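Local coordinates for protein aspartate aminotransferase, mitochondrial (Trypanosoma brucei brucei, PDB 4W5K) that probably catalyses the pyridoxal-phosphate-dependent transfer of amino groups from L-aspartate to 2-oxoglutarate, working as a homodimer, at residues Arg39-Gln44 / Ser314-Glu319; Thr101-Ile106 / Gly255-Ser260; Asp109-Phe114 / Ile205-Met210. The protein carries 1 engineered substitution. All coordinates share one frame; numbering follows the deposited sequence.

Interaction 1 (Arg39-Gln44 / Ser314-Glu319); sequences RDDADQ and SSRIAE
Asp41 and Arg316 bring the two backbones nearest, their CA atoms 7.9 Å apart, where loop 39-44 makes a type I beta turn from Asp40 to Asp43 beside helical segment 314-319. One long side chain spans this gap. Arg316 leaves the helix with CG anti to its backbone N (chi1 -168°), runs extended to CD and bends at chi3, which lays the guanidinium against the loop backbone. Its NH1 donates to Arg39 O at 2.8 Å, from above the carbonyl plane and with a clearly bent N-H...O angle of 130°; NE adds a weak bond to the same oxygen. Asp40 C and Asp41 N lie over one guanidinium face, with Asp40 O 3.8 Å above the plane, over its centre. Asp41 OD1 stays 4.1 Å from Arg316 NH2, beyond a salt bridge, and a water joins them, accepting from Arg316 NH2 at 2.8 Å and donating to Asp41 OD1 at 2.7 Å. Within the turn, Asp40 OD1 accepts from Ala42 N (2.9 Å), an Asx turn, and from Gln44 N, the two donors on opposite faces of the carboxylate. Arg316 also bonds Tyr38 OH and Leu379 O, Asp41 OD2 meets Ser381 OG, and Arg39 NH2 forms a salt bridge to Asp61 of the second subunit. The loop, between strand 31-32 and helix 49-52, is thus tied at the surface to helix 300-331.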
loop_
_atom_site.group_PDB
_atom_site.type_symbol
_atom_site.label_atom_id
_atom_site.label_comp_id
_atom_site.label_asym_id
_atom_site.label_seq_id
_atom_site.Cartn_x
_atom_site.Cartn_y
_atom_site.Cartn_z
ATOM N N ARG A 39 -21.164 -10.987 0.146
ATOM C CA ARG A 39 -21.563 -11.999 -0.837
ATOM C C ARG A 39 -23.021 -11.736 -1.231
ATOM O O ARG A 39 -23.784 -11.234 -0.410
ATOM C CB ARG A 39 -21.447 -13.415 -0.255
ATOM C CG ARG A 39 -20.034 -13.847 0.044
ATOM C CD ARG A 39 -19.348 -14.140 -1.258
ATOM N NE ARG A 39 -18.001 -14.680 -1.129
ATOM C CZ ARG A 39 -16.883 -13.963 -1.263
ATOM N NH1 ARG A 39 -16.939 -12.660 -1.502
ATOM N NH2 ARG A 39 -15.709 -14.565 -1.176
ATOM N N ASP A 40 -23.394 -12.048 -2.470
ATOM C CA ASP A 40 -24.799 -11.924 -2.891
ATOM C C ASP A 40 -25.576 -13.135 -2.398
ATOM O O ASP A 40 -25.020 -13.981 -1.699
ATOM C CB ASP A 40 -24.909 -11.741 -4.422
ATOM C CG ASP A 40 -24.425 -12.940 -5.224
ATOM O OD1 ASP A 40 -24.255 -14.049 -4.680
ATOM O OD2 ASP A 40 -24.200 -12.759 -6.443
ATOM N N ASP A 41 -26.858 -13.218 -2.756
ATOM C CA ASP A 41 -27.710 -14.332 -2.330
ATOM C C ASP A 41 -27.303 -15.706 -2.865
ATOM O O ASP A 41 -27.768 -16.726 -2.357
ATOM C CB ASP A 41 -29.157 -14.059 -2.737
ATOM C CG ASP A 41 -30.139 -14.975 -2.033
ATOM O OD1 ASP A 41 -30.179 -14.955 -0.784
ATOM O OD2 ASP A 41 -30.846 -15.736 -2.741
ATOM N N ALA A 42 -26.462 -15.720 -3.900
ATOM C CA ALA A 42 -25.936 -16.945 -4.483
ATOM C C ALA A 42 -24.571 -17.303 -3.912
ATOM O O ALA A 42 -23.895 -18.200 -4.420
ATOM C CB ALA A 42 -25.843 -16.802 -5.983
ATOM N N ASP A 43 -24.160 -16.570 -2.885
ATOM C CA ASP A 43 -22.901 -16.794 -2.192
ATOM C C ASP A 43 -21.720 -16.498 -3.127
ATOM O O ASP A 43 -20.684 -17.145 -3.057
ATOM C CB ASP A 43 -22.830 -18.226 -1.641
ATOM C CG ASP A 43 -21.650 -18.445 -0.716
ATOM O OD1 ASP A 43 -21.284 -17.520 0.047
ATOM O OD2 ASP A 43 -21.065 -19.546 -0.777
ATOM N N GLN A 44 -21.900 -15.528 -4.016
ATOM C CA GLN A 44 -20.831 -15.122 -4.936
ATOM C C GLN A 44 -20.250 -13.779 -4.535
ATOM O O GLN A 44 -20.958 -12.923 -4.026
ATOM C CB GLN A 44 -21.347 -15.019 -6.367
ATOM C CG GLN A 44 -21.913 -16.310 -6.933
ATOM C CD GLN A 44 -20.951 -17.469 -6.773
ATOM O OE1 GLN A 44 -19.811 -17.418 -7.243
ATOM N NE2 GLN A 44 -21.397 -18.515 -6.080
ATOM N N SER A 314 -27.279 -3.425 1.512
ATOM C CA SER A 314 -27.683 -3.180 2.906
ATOM C C SER A 314 -29.027 -3.847 3.185
ATOM O O SER A 314 -29.220 -4.410 4.259
ATOM C CB SER A 314 -27.738 -1.677 3.217
ATOM O OG SER A 314 -28.770 -1.027 2.488
ATOM N N SER A 315 -29.943 -3.813 2.220
ATOM C CA SER A 315 -31.247 -4.452 2.379
ATOM C C SER A 315 -31.125 -5.965 2.488
ATOM O O SER A 315 -31.877 -6.616 3.238
ATOM C CB SER A 315 -32.175 -4.096 1.214
ATOM O OG SER A 315 -32.612 -2.753 1.299
ATOM N N ARG A 316 -30.195 -6.551 1.732
ATOM C CA ARG A 316 -30.062 -8.015 1.786
ATOM C C ARG A 316 -29.554 -8.451 3.151
ATOM O O ARG A 316 -30.038 -9.429 3.715
ATOM C CB ARG A 316 -29.123 -8.580 0.703
ATOM C CG ARG A 316 -29.253 -10.108 0.598
ATOM C CD ARG A 316 -28.225 -10.755 -0.343
ATOM N NE ARG A 316 -26.926 -10.966 0.299
ATOM C CZ ARG A 316 -26.670 -11.916 1.198
ATOM N NH1 ARG A 316 -25.452 -12.039 1.702
ATOM N NH2 ARG A 316 -27.639 -12.753 1.604
ATOM N N ILE A 317 -28.584 -7.717 3.679
ATOM C CA ILE A 317 -28.037 -8.001 4.996
ATOM C C ILE A 317 -29.103 -7.820 6.080
ATOM O O ILE A 317 -29.253 -8.664 6.965
ATOM C CB ILE A 317 -26.828 -7.094 5.315
ATOM C CG1 ILE A 317 -25.672 -7.376 4.353
ATOM C CG2 ILE A 317 -26.358 -7.279 6.756
ATOM C CD1 ILE A 317 -25.191 -8.823 4.367
ATOM N N ALA A 318 -29.827 -6.709 6.021
ATOM C CA ALA A 318 -30.914 -6.483 6.977
ATOM C C ALA A 318 -31.993 -7.568 6.893
ATOM O O ALA A 318 -32.501 -8.019 7.910
ATOM C CB ALA A 318 -31.541 -5.106 6.754
ATOM N N GLU A 319 -32.346 -7.975 5.677
ATOM C CA GLU A 319 -33.433 -8.925 5.494
ATOM C C GLU A 319 -33.013 -10.322 5.948
ATOM O O GLU A 319 -33.826 -11.061 6.486
ATOM C CB GLU A 319 -33.903 -8.950 4.033
ATOM C CG GLU A 319 -35.249 -9.655 3.800
ATOM C CD GLU A 319 -35.143 -11.176 3.748
ATOM O OE1 GLU A 319 -36.106 -11.863 4.174
ATOM O OE2 GLU A 319 -34.107 -11.686 3.272
HETATM O O HOH W 1 -30.384 -13.191 1.310
#

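Interaction 2 (Thr101-Ile106 / Gly255-Ser260); sequences TGALRI and GALHIS. With PLP (pyridoxal-5'-phosphate), chain C.
The phosphate oxygen O2P of pyridoxal phosphate is gripped twice by Thr101, whose OG1 donates to it at 2.6 Å and whose backbone N donates at 2.8 Å. Both bonds reach one oxygen because OG1 sits beside the backbone N (chi1 -56°), which brings hydroxyl and amide within reach of the same atom. Two residues further on, the helix turns an apolar side to strand 255-260. The two axes approach to 7.1 Å and run at 31° to each other, with Ala103 opposite Leu257. The small Ala103 side chain lets the backbones come close: its CB lies 3.5 Å from Ala256 O and 3.8 Å from Leu257 CB. Leu257, with CG anti to the backbone N (chi1 169°), splits its branches: CD1 touches Ala103 O at 3.6 Å, while CD2 meets Ile106 CG2 at 3.8 Å. On another side of the helix, Leu104 CD1 approaches C6 of the cofactor ring. Leu274 of helix 264-282 packs on both Ile106 and Leu257, and Ala240 of strand 238-242 touches Ala103. Gly100 N, Ser242 OG and Arg253 NH2 are also hydrogen-bonded to the cofactor. No hydrogen bond joins the two segments, so this buried contact relies on shape and apolar packing to seat the helix on the sheet. The start of helix 99-110 thereby faces the phosphate, where its N-terminal amides (Gly100 N, Thr101 N), and probably the helix dipole, would help to hold the negative charge.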
loop_
_atom_site.group_PDB
_atom_site.type_symbol
_atom_site.label_atom_id
_atom_site.label_comp_id
_atom_site.label_asym_id
_atom_site.label_seq_id
_atom_site.Cartn_x
_atom_site.Cartn_y
_atom_site.Cartn_z
ATOM N N THR A 101 -7.451 0.670 6.538
ATOM C CA THR A 101 -6.331 0.239 7.369
ATOM C C THR A 101 -5.198 1.233 7.245
ATOM O O THR A 101 -4.659 1.671 8.269
ATOM C CB THR A 101 -5.824 -1.166 7.004
ATOM O OG1 THR A 101 -6.915 -2.106 7.089
ATOM C CG2 THR A 101 -4.694 -1.593 7.943
ATOM N N GLY A 102 -4.853 1.586 6.005
ATOM C CA GLY A 102 -3.797 2.582 5.773
ATOM C C GLY A 102 -4.124 3.926 6.429
ATOM O O GLY A 102 -3.256 4.587 7.018
ATOM N N ALA A 103 -5.385 4.347 6.351
ATOM C CA ALA A 103 -5.753 5.603 6.994
ATOM C C ALA A 103 -5.605 5.527 8.514
ATOM O O ALA A 103 -5.168 6.485 9.145
ATOM C CB ALA A 103 -7.210 6.006 6.634
ATOM N N LEU A 104 -5.986 4.397 9.114
ATOM C CA LEU A 104 -5.811 4.235 10.570
ATOM C C LEU A 104 -4.339 4.320 10.947
ATOM O O LEU A 104 -3.974 4.965 11.935
ATOM C CB LEU A 104 -6.382 2.899 11.039
ATOM C CG LEU A 104 -7.905 2.912 10.962
ATOM C CD1 LEU A 104 -8.416 1.477 10.927
ATOM C CD2 LEU A 104 -8.516 3.706 12.188
ATOM N N ARG A 105 -3.490 3.638 10.185
ATOM C CA ARG A 105 -2.054 3.617 10.476
ATOM C C ARG A 105 -1.390 4.978 10.228
ATOM O O ARG A 105 -0.660 5.494 11.107
ATOM C CB ARG A 105 -1.344 2.541 9.635
ATOM C CG ARG A 105 0.203 2.556 9.712
ATOM C CD ARG A 105 0.722 2.354 11.138
ATOM N NE ARG A 105 2.189 2.363 11.158
ATOM C CZ ARG A 105 2.963 1.285 10.998
ATOM N NH1 ARG A 105 2.405 0.092 10.804
ATOM N NH2 ARG A 105 4.298 1.405 11.046
ATOM N N ILE A 106 -1.606 5.547 9.041
ATOM C CA ILE A 106 -1.002 6.850 8.723
ATOM C C ILE A 106 -1.551 7.926 9.678
ATOM O O ILE A 106 -0.796 8.744 10.181
ATOM C CB ILE A 106 -1.236 7.253 7.263
ATOM C CG1 ILE A 106 -0.456 6.308 6.330
ATOM C CG2 ILE A 106 -0.808 8.692 7.024
ATOM C CD1 ILE A 106 1.063 6.386 6.438
ATOM N N GLY A 255 -8.799 3.798 0.133
ATOM C CA GLY A 255 -9.410 4.557 1.230
ATOM C C GLY A 255 -8.902 5.990 1.254
ATOM O O GLY A 255 -8.111 6.396 0.375
ATOM N N ALA A 256 -9.366 6.761 2.240
ATOM C CA ALA A 256 -8.853 8.120 2.448
ATOM C C ALA A 256 -8.795 8.426 3.945
ATOM O O ALA A 256 -9.502 7.827 4.756
ATOM C CB ALA A 256 -9.741 9.163 1.716
ATOM N N LEU A 257 -7.937 9.376 4.272
ATOM C CA LEU A 257 -7.731 9.884 5.618
ATOM C C LEU A 257 -8.025 11.374 5.632
ATOM O O LEU A 257 -7.611 12.085 4.723
ATOM C CB LEU A 257 -6.291 9.603 6.057
ATOM C CG LEU A 257 -5.816 10.281 7.341
ATOM C CD1 LEU A 257 -6.609 9.755 8.539
ATOM C CD2 LEU A 257 -4.356 9.964 7.525
ATOM N N HIS A 258 -8.714 11.862 6.675
ATOM C CA HIS A 258 -9.077 13.277 6.777
ATOM C C HIS A 258 -8.759 13.749 8.181
ATOM O O HIS A 258 -9.116 13.048 9.132
ATOM C CB HIS A 258 -10.579 13.493 6.509
ATOM C CG HIS A 258 -11.058 12.849 5.245
ATOM N ND1 HIS A 258 -10.794 13.367 3.992
ATOM C CD2 HIS A 258 -11.807 11.736 5.049
ATOM C CE1 HIS A 258 -11.359 12.593 3.077
ATOM N NE2 HIS A 258 -11.974 11.593 3.694
ATOM N N ILE A 259 -8.078 14.884 8.310
ATOM C CA ILE A 259 -7.886 15.522 9.611
ATOM C C ILE A 259 -8.339 16.975 9.558
ATOM O O ILE A 259 -7.786 17.788 8.824
ATOM C CB ILE A 259 -6.404 15.501 10.101
ATOM C CG1 ILE A 259 -5.802 14.082 10.031
ATOM C CG2 ILE A 259 -6.310 16.137 11.515
ATOM C CD1 ILE A 259 -5.000 13.838 8.736
ATOM N N SER A 260 -9.327 17.327 10.366
ATOM C CA SER A 260 -9.733 18.728 10.430
ATOM C C SER A 260 -8.808 19.521 11.337
ATOM O O SER A 260 -8.221 18.983 12.270
ATOM C CB SER A 260 -11.172 18.873 10.916
ATOM O OG SER A 260 -11.305 18.464 12.268
HETATM N N1 PLP C . -11.948 -0.838 10.214
HETATM C C2 PLP C . -13.032 -1.674 10.337
HETATM C C2A PLP C . -13.990 -1.429 11.458
HETATM C C3 PLP C . -13.229 -2.721 9.436
HETATM O O3 PLP C . -14.291 -3.577 9.551
HETATM C C4 PLP C . -12.324 -2.918 8.402
HETATM C C4A PLP C . -12.684 -3.899 7.322
HETATM O O4A PLP C . -12.559 -5.106 7.551
HETATM C C5 PLP C . -11.224 -2.070 8.274
HETATM C C6 PLP C . -11.052 -1.019 9.177
HETATM C C5A PLP C . -10.202 -2.281 7.167
HETATM O O4P PLP C . -10.701 -1.836 5.936
HETATM P P PLP C . -9.820 -1.806 4.653
HETATM O O1P PLP C . -9.946 -3.094 3.896
HETATM O O2P PLP C . -8.381 -1.550 5.026
HETATM O O3P PLP C . -10.374 -0.657 3.843
#

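Interaction 3 (Asp109-Phe114 / Ile205-Met210); sequences DLLNRF and IPFVDM. With PLP (pyridoxal-5'-phosphate), chain C.
Leu111 and Ile205 are the nearest pair by CA atoms, yet 9.8 Å apart, so segment 109-114, which continues from helix 99-110, and strand 205-210 meet through side chains alone. With CD1 anti to CA about CB-CG (chi2 179°), Leu111 carries that methyl to the edge of the Phe207 ring, 4.1 Å from CE2 and near the ring plane. Phe207 holds its ring out from the strand with CG anti to the backbone N (chi1 -160°), and the ring of Phe135 meets it edge-to-face. A second touch joins Phe114 CE2 and Ile205 CG2, 4.3 Å apart, the methyl coming to the ring obliquely. Phe114 N donates to Leu111 O at 3.0 Å, a turn that folds the ring back so that this oxygen lies over one face, 3.9 Å above its plane and offset toward the rim. The strand that presents Phe207 carries Asp209 two residues on, whose OD2 approaches N1 of the pyridoxal phosphate ring to 2.6 Å; this pairing of aspartate and pyridine nitrogen is a hallmark of fold-type I aminotransferases. His131 NE2 is hydrogen-bonded to the same carboxylate oxygen and probably helps to position it. Beside the contact, Leu110 packs on Gln273 and Leu274 of helix 264-282. Strand 205-210 lies between strands 238-242 and 172-176 in the mixed sheet. Ile238 of the former touches Leu111, Phe114, Ile205 and Phe207, a shared apolar centre where the chain leaving helix 99-110 rests on the sheet.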
loop_
_atom_site.group_PDB
_atom_site.type_symbol
_atom_site.label_atom_id
_atom_site.label_comp_id
_atom_site.label_asym_id
_atom_site.label_seq_id
_atom_site.Cartn_x
_atom_site.Cartn_y
_atom_site.Cartn_z
ATOM N N ASP A 109 0.119 7.468 12.982
ATOM C CA ASP A 109 1.490 7.961 12.898
ATOM C C ASP A 109 1.563 9.493 12.863
ATOM O O ASP A 109 2.616 10.074 13.176
ATOM C CB ASP A 109 2.198 7.387 11.644
ATOM C CG ASP A 109 2.739 5.964 11.864
ATOM O OD1 ASP A 109 3.095 5.629 13.006
ATOM O OD2 ASP A 109 2.852 5.187 10.880
ATOM N N LEU A 110 0.475 10.141 12.462
ATOM C CA LEU A 110 0.418 11.597 12.380
ATOM C C LEU A 110 0.036 12.248 13.729
ATOM O O LEU A 110 0.284 13.432 13.923
ATOM C CB LEU A 110 -0.594 12.042 11.323
ATOM C CG LEU A 110 -0.546 13.534 10.990
ATOM C CD1 LEU A 110 0.795 13.891 10.325
ATOM C CD2 LEU A 110 -1.735 13.899 10.109
ATOM N N LEU A 111 -0.534 11.475 14.643
ATOM C CA LEU A 111 -1.173 12.083 15.819
ATOM C C LEU A 111 -0.244 12.972 16.645
ATOM O O LEU A 111 -0.699 13.990 17.192
ATOM C CB LEU A 111 -1.786 11.014 16.744
ATOM C CG LEU A 111 -2.996 10.297 16.133
ATOM C CD1 LEU A 111 -3.543 9.249 17.064
ATOM C CD2 LEU A 111 -4.099 11.295 15.798
ATOM N N ASN A 112 1.043 12.636 16.709
ATOM C CA ASN A 112 1.915 13.426 17.577
ATOM C C ASN A 112 2.252 14.798 16.993
ATOM O O ASN A 112 2.854 15.609 17.673
ATOM C CB ASN A 112 3.201 12.668 17.947
ATOM C CG ASN A 112 4.081 12.351 16.755
ATOM O OD1 ASN A 112 3.760 12.675 15.632
ATOM N ND2 ASN A 112 5.202 11.708 17.015
ATOM N N ARG A 113 1.793 15.076 15.781
ATOM C CA ARG A 113 1.879 16.422 15.204
ATOM C C ARG A 113 0.849 17.369 15.798
ATOM O O ARG A 113 0.996 18.584 15.705
ATOM C CB ARG A 113 1.673 16.363 13.681
ATOM C CG ARG A 113 2.914 16.108 12.858
ATOM C CD ARG A 113 3.838 15.035 13.395
ATOM N NE ARG A 113 5.132 15.180 12.737
ATOM C CZ ARG A 113 6.271 14.585 13.096
ATOM N NH1 ARG A 113 6.317 13.753 14.131
ATOM N NH2 ARG A 113 7.384 14.834 12.408
ATOM N N PHE A 114 -0.222 16.839 16.406
ATOM C CA PHE A 114 -1.227 17.748 16.900
ATOM C C PHE A 114 -1.928 17.311 18.192
ATOM O O PHE A 114 -2.739 18.053 18.713
ATOM C CB PHE A 114 -2.264 18.034 15.807
ATOM C CG PHE A 114 -3.042 16.821 15.325
ATOM C CD1 PHE A 114 -2.541 15.997 14.323
ATOM C CD2 PHE A 114 -4.305 16.542 15.853
ATOM C CE1 PHE A 114 -3.259 14.887 13.857
ATOM C CE2 PHE A 114 -5.051 15.428 15.391
ATOM C CZ PHE A 114 -4.529 14.601 14.397
ATOM N N ILE A 205 -10.032 14.021 21.469
ATOM C CA ILE A 205 -9.774 14.043 20.031
ATOM C C ILE A 205 -10.412 12.807 19.410
ATOM O O ILE A 205 -9.934 11.694 19.622
ATOM C CB ILE A 205 -8.248 14.069 19.722
ATOM C CG1 ILE A 205 -7.574 15.297 20.360
ATOM C CG2 ILE A 205 -8.006 14.067 18.221
ATOM C CD1 ILE A 205 -7.117 15.091 21.801
ATOM N N PRO A 206 -11.525 12.984 18.671
ATOM C CA PRO A 206 -12.219 11.835 18.079
ATOM C C PRO A 206 -11.504 11.297 16.851
ATOM O O PRO A 206 -11.132 12.093 15.988
ATOM C CB PRO A 206 -13.575 12.404 17.683
ATOM C CG PRO A 206 -13.310 13.867 17.477
ATOM C CD PRO A 206 -12.270 14.244 18.477
ATOM N N PHE A 207 -11.322 9.977 16.808
ATOM C CA PHE A 207 -10.733 9.267 15.648
ATOM C C PHE A 207 -11.833 8.333 15.151
ATOM O O PHE A 207 -12.105 7.300 15.758
ATOM C CB PHE A 207 -9.480 8.500 16.087
ATOM C CG PHE A 207 -8.518 8.139 14.971
ATOM C CD1 PHE A 207 -8.963 7.704 13.734
ATOM C CD2 PHE A 207 -7.141 8.262 15.197
ATOM C CE1 PHE A 207 -8.047 7.364 12.713
ATOM C CE2 PHE A 207 -6.194 7.923 14.187
ATOM C CZ PHE A 207 -6.654 7.477 12.937
ATOM N N VAL A 208 -12.480 8.728 14.069
ATOM C CA VAL A 208 -13.626 7.978 13.510
ATOM C C VAL A 208 -13.149 6.947 12.503
ATOM O O VAL A 208 -12.504 7.290 11.512
ATOM C CB VAL A 208 -14.603 8.915 12.838
ATOM C CG1 VAL A 208 -15.771 8.100 12.163
ATOM C CG2 VAL A 208 -15.167 9.870 13.848
ATOM N N ASP A 209 -13.424 5.679 12.776
ATOM C CA ASP A 209 -13.216 4.619 11.789
ATOM C C ASP A 209 -14.545 4.447 11.052
ATOM O O ASP A 209 -15.526 3.950 11.617
ATOM C CB ASP A 209 -12.757 3.316 12.473
ATOM C CG ASP A 209 -12.474 2.185 11.474
ATOM O OD1 ASP A 209 -12.870 2.305 10.299
ATOM O OD2 ASP A 209 -11.854 1.169 11.866
ATOM N N MET A 210 -14.593 4.929 9.812
ATOM C CA MET A 210 -15.811 4.848 8.994
ATOM C C MET A 210 -15.576 3.887 7.837
ATOM O O MET A 210 -15.204 4.304 6.726
ATOM C CB MET A 210 -16.218 6.226 8.447
ATOM C CG MET A 210 -17.589 6.169 7.720
ATOM S SD MET A 210 -18.293 7.778 7.346
ATOM C CE MET A 210 -17.127 8.370 6.131
HETATM N N1 PLP C . -11.948 -0.838 10.214
HETATM C C2 PLP C . -13.032 -1.674 10.337
HETATM C C2A PLP C . -13.990 -1.429 11.458
HETATM C C3 PLP C . -13.229 -2.721 9.436
HETATM O O3 PLP C . -14.291 -3.577 9.551
HETATM C C4 PLP C . -12.324 -2.918 8.402
HETATM C C4A PLP C . -12.684 -3.899 7.322
HETATM O O4A PLP C . -12.559 -5.106 7.551
HETATM C C5 PLP C . -11.224 -2.070 8.274
HETATM C C6 PLP C . -11.052 -1.019 9.177
HETATM C C5A PLP C . -10.202 -2.281 7.167
HETATM O O4P PLP C . -10.701 -1.836 5.936
HETATM P P PLP C . -9.820 -1.806 4.653
HETATM O O1P PLP C . -9.946 -3.094 3.896
HETATM O O2P PLP C . -8.381 -1.550 5.026
HETATM O O3P PLP C . -10.374 -0.657 3.843
#

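Interactions 2 and 3 belong to one region, their centres 8 Å apart. Both set the chain of helix 99-110 and its exit against the same mixed sheet, and both are apolar. Interaction 2 is wholly buried, interaction 3 only partly. Leu104 joins them through Phe207, and Ile259 through Leu110 and Phe114. They also hold the cofactor from different ends: 101-106 brings a helix start to the phosphate, 205-210 a carboxylate to the ring nitrogen. Interaction 1 lies across the chain's centre, 28 Å and 33 Å from the other two between centres. It is a surface contact, made by one arginine with a backbone oxygen and, through water, an aspartate.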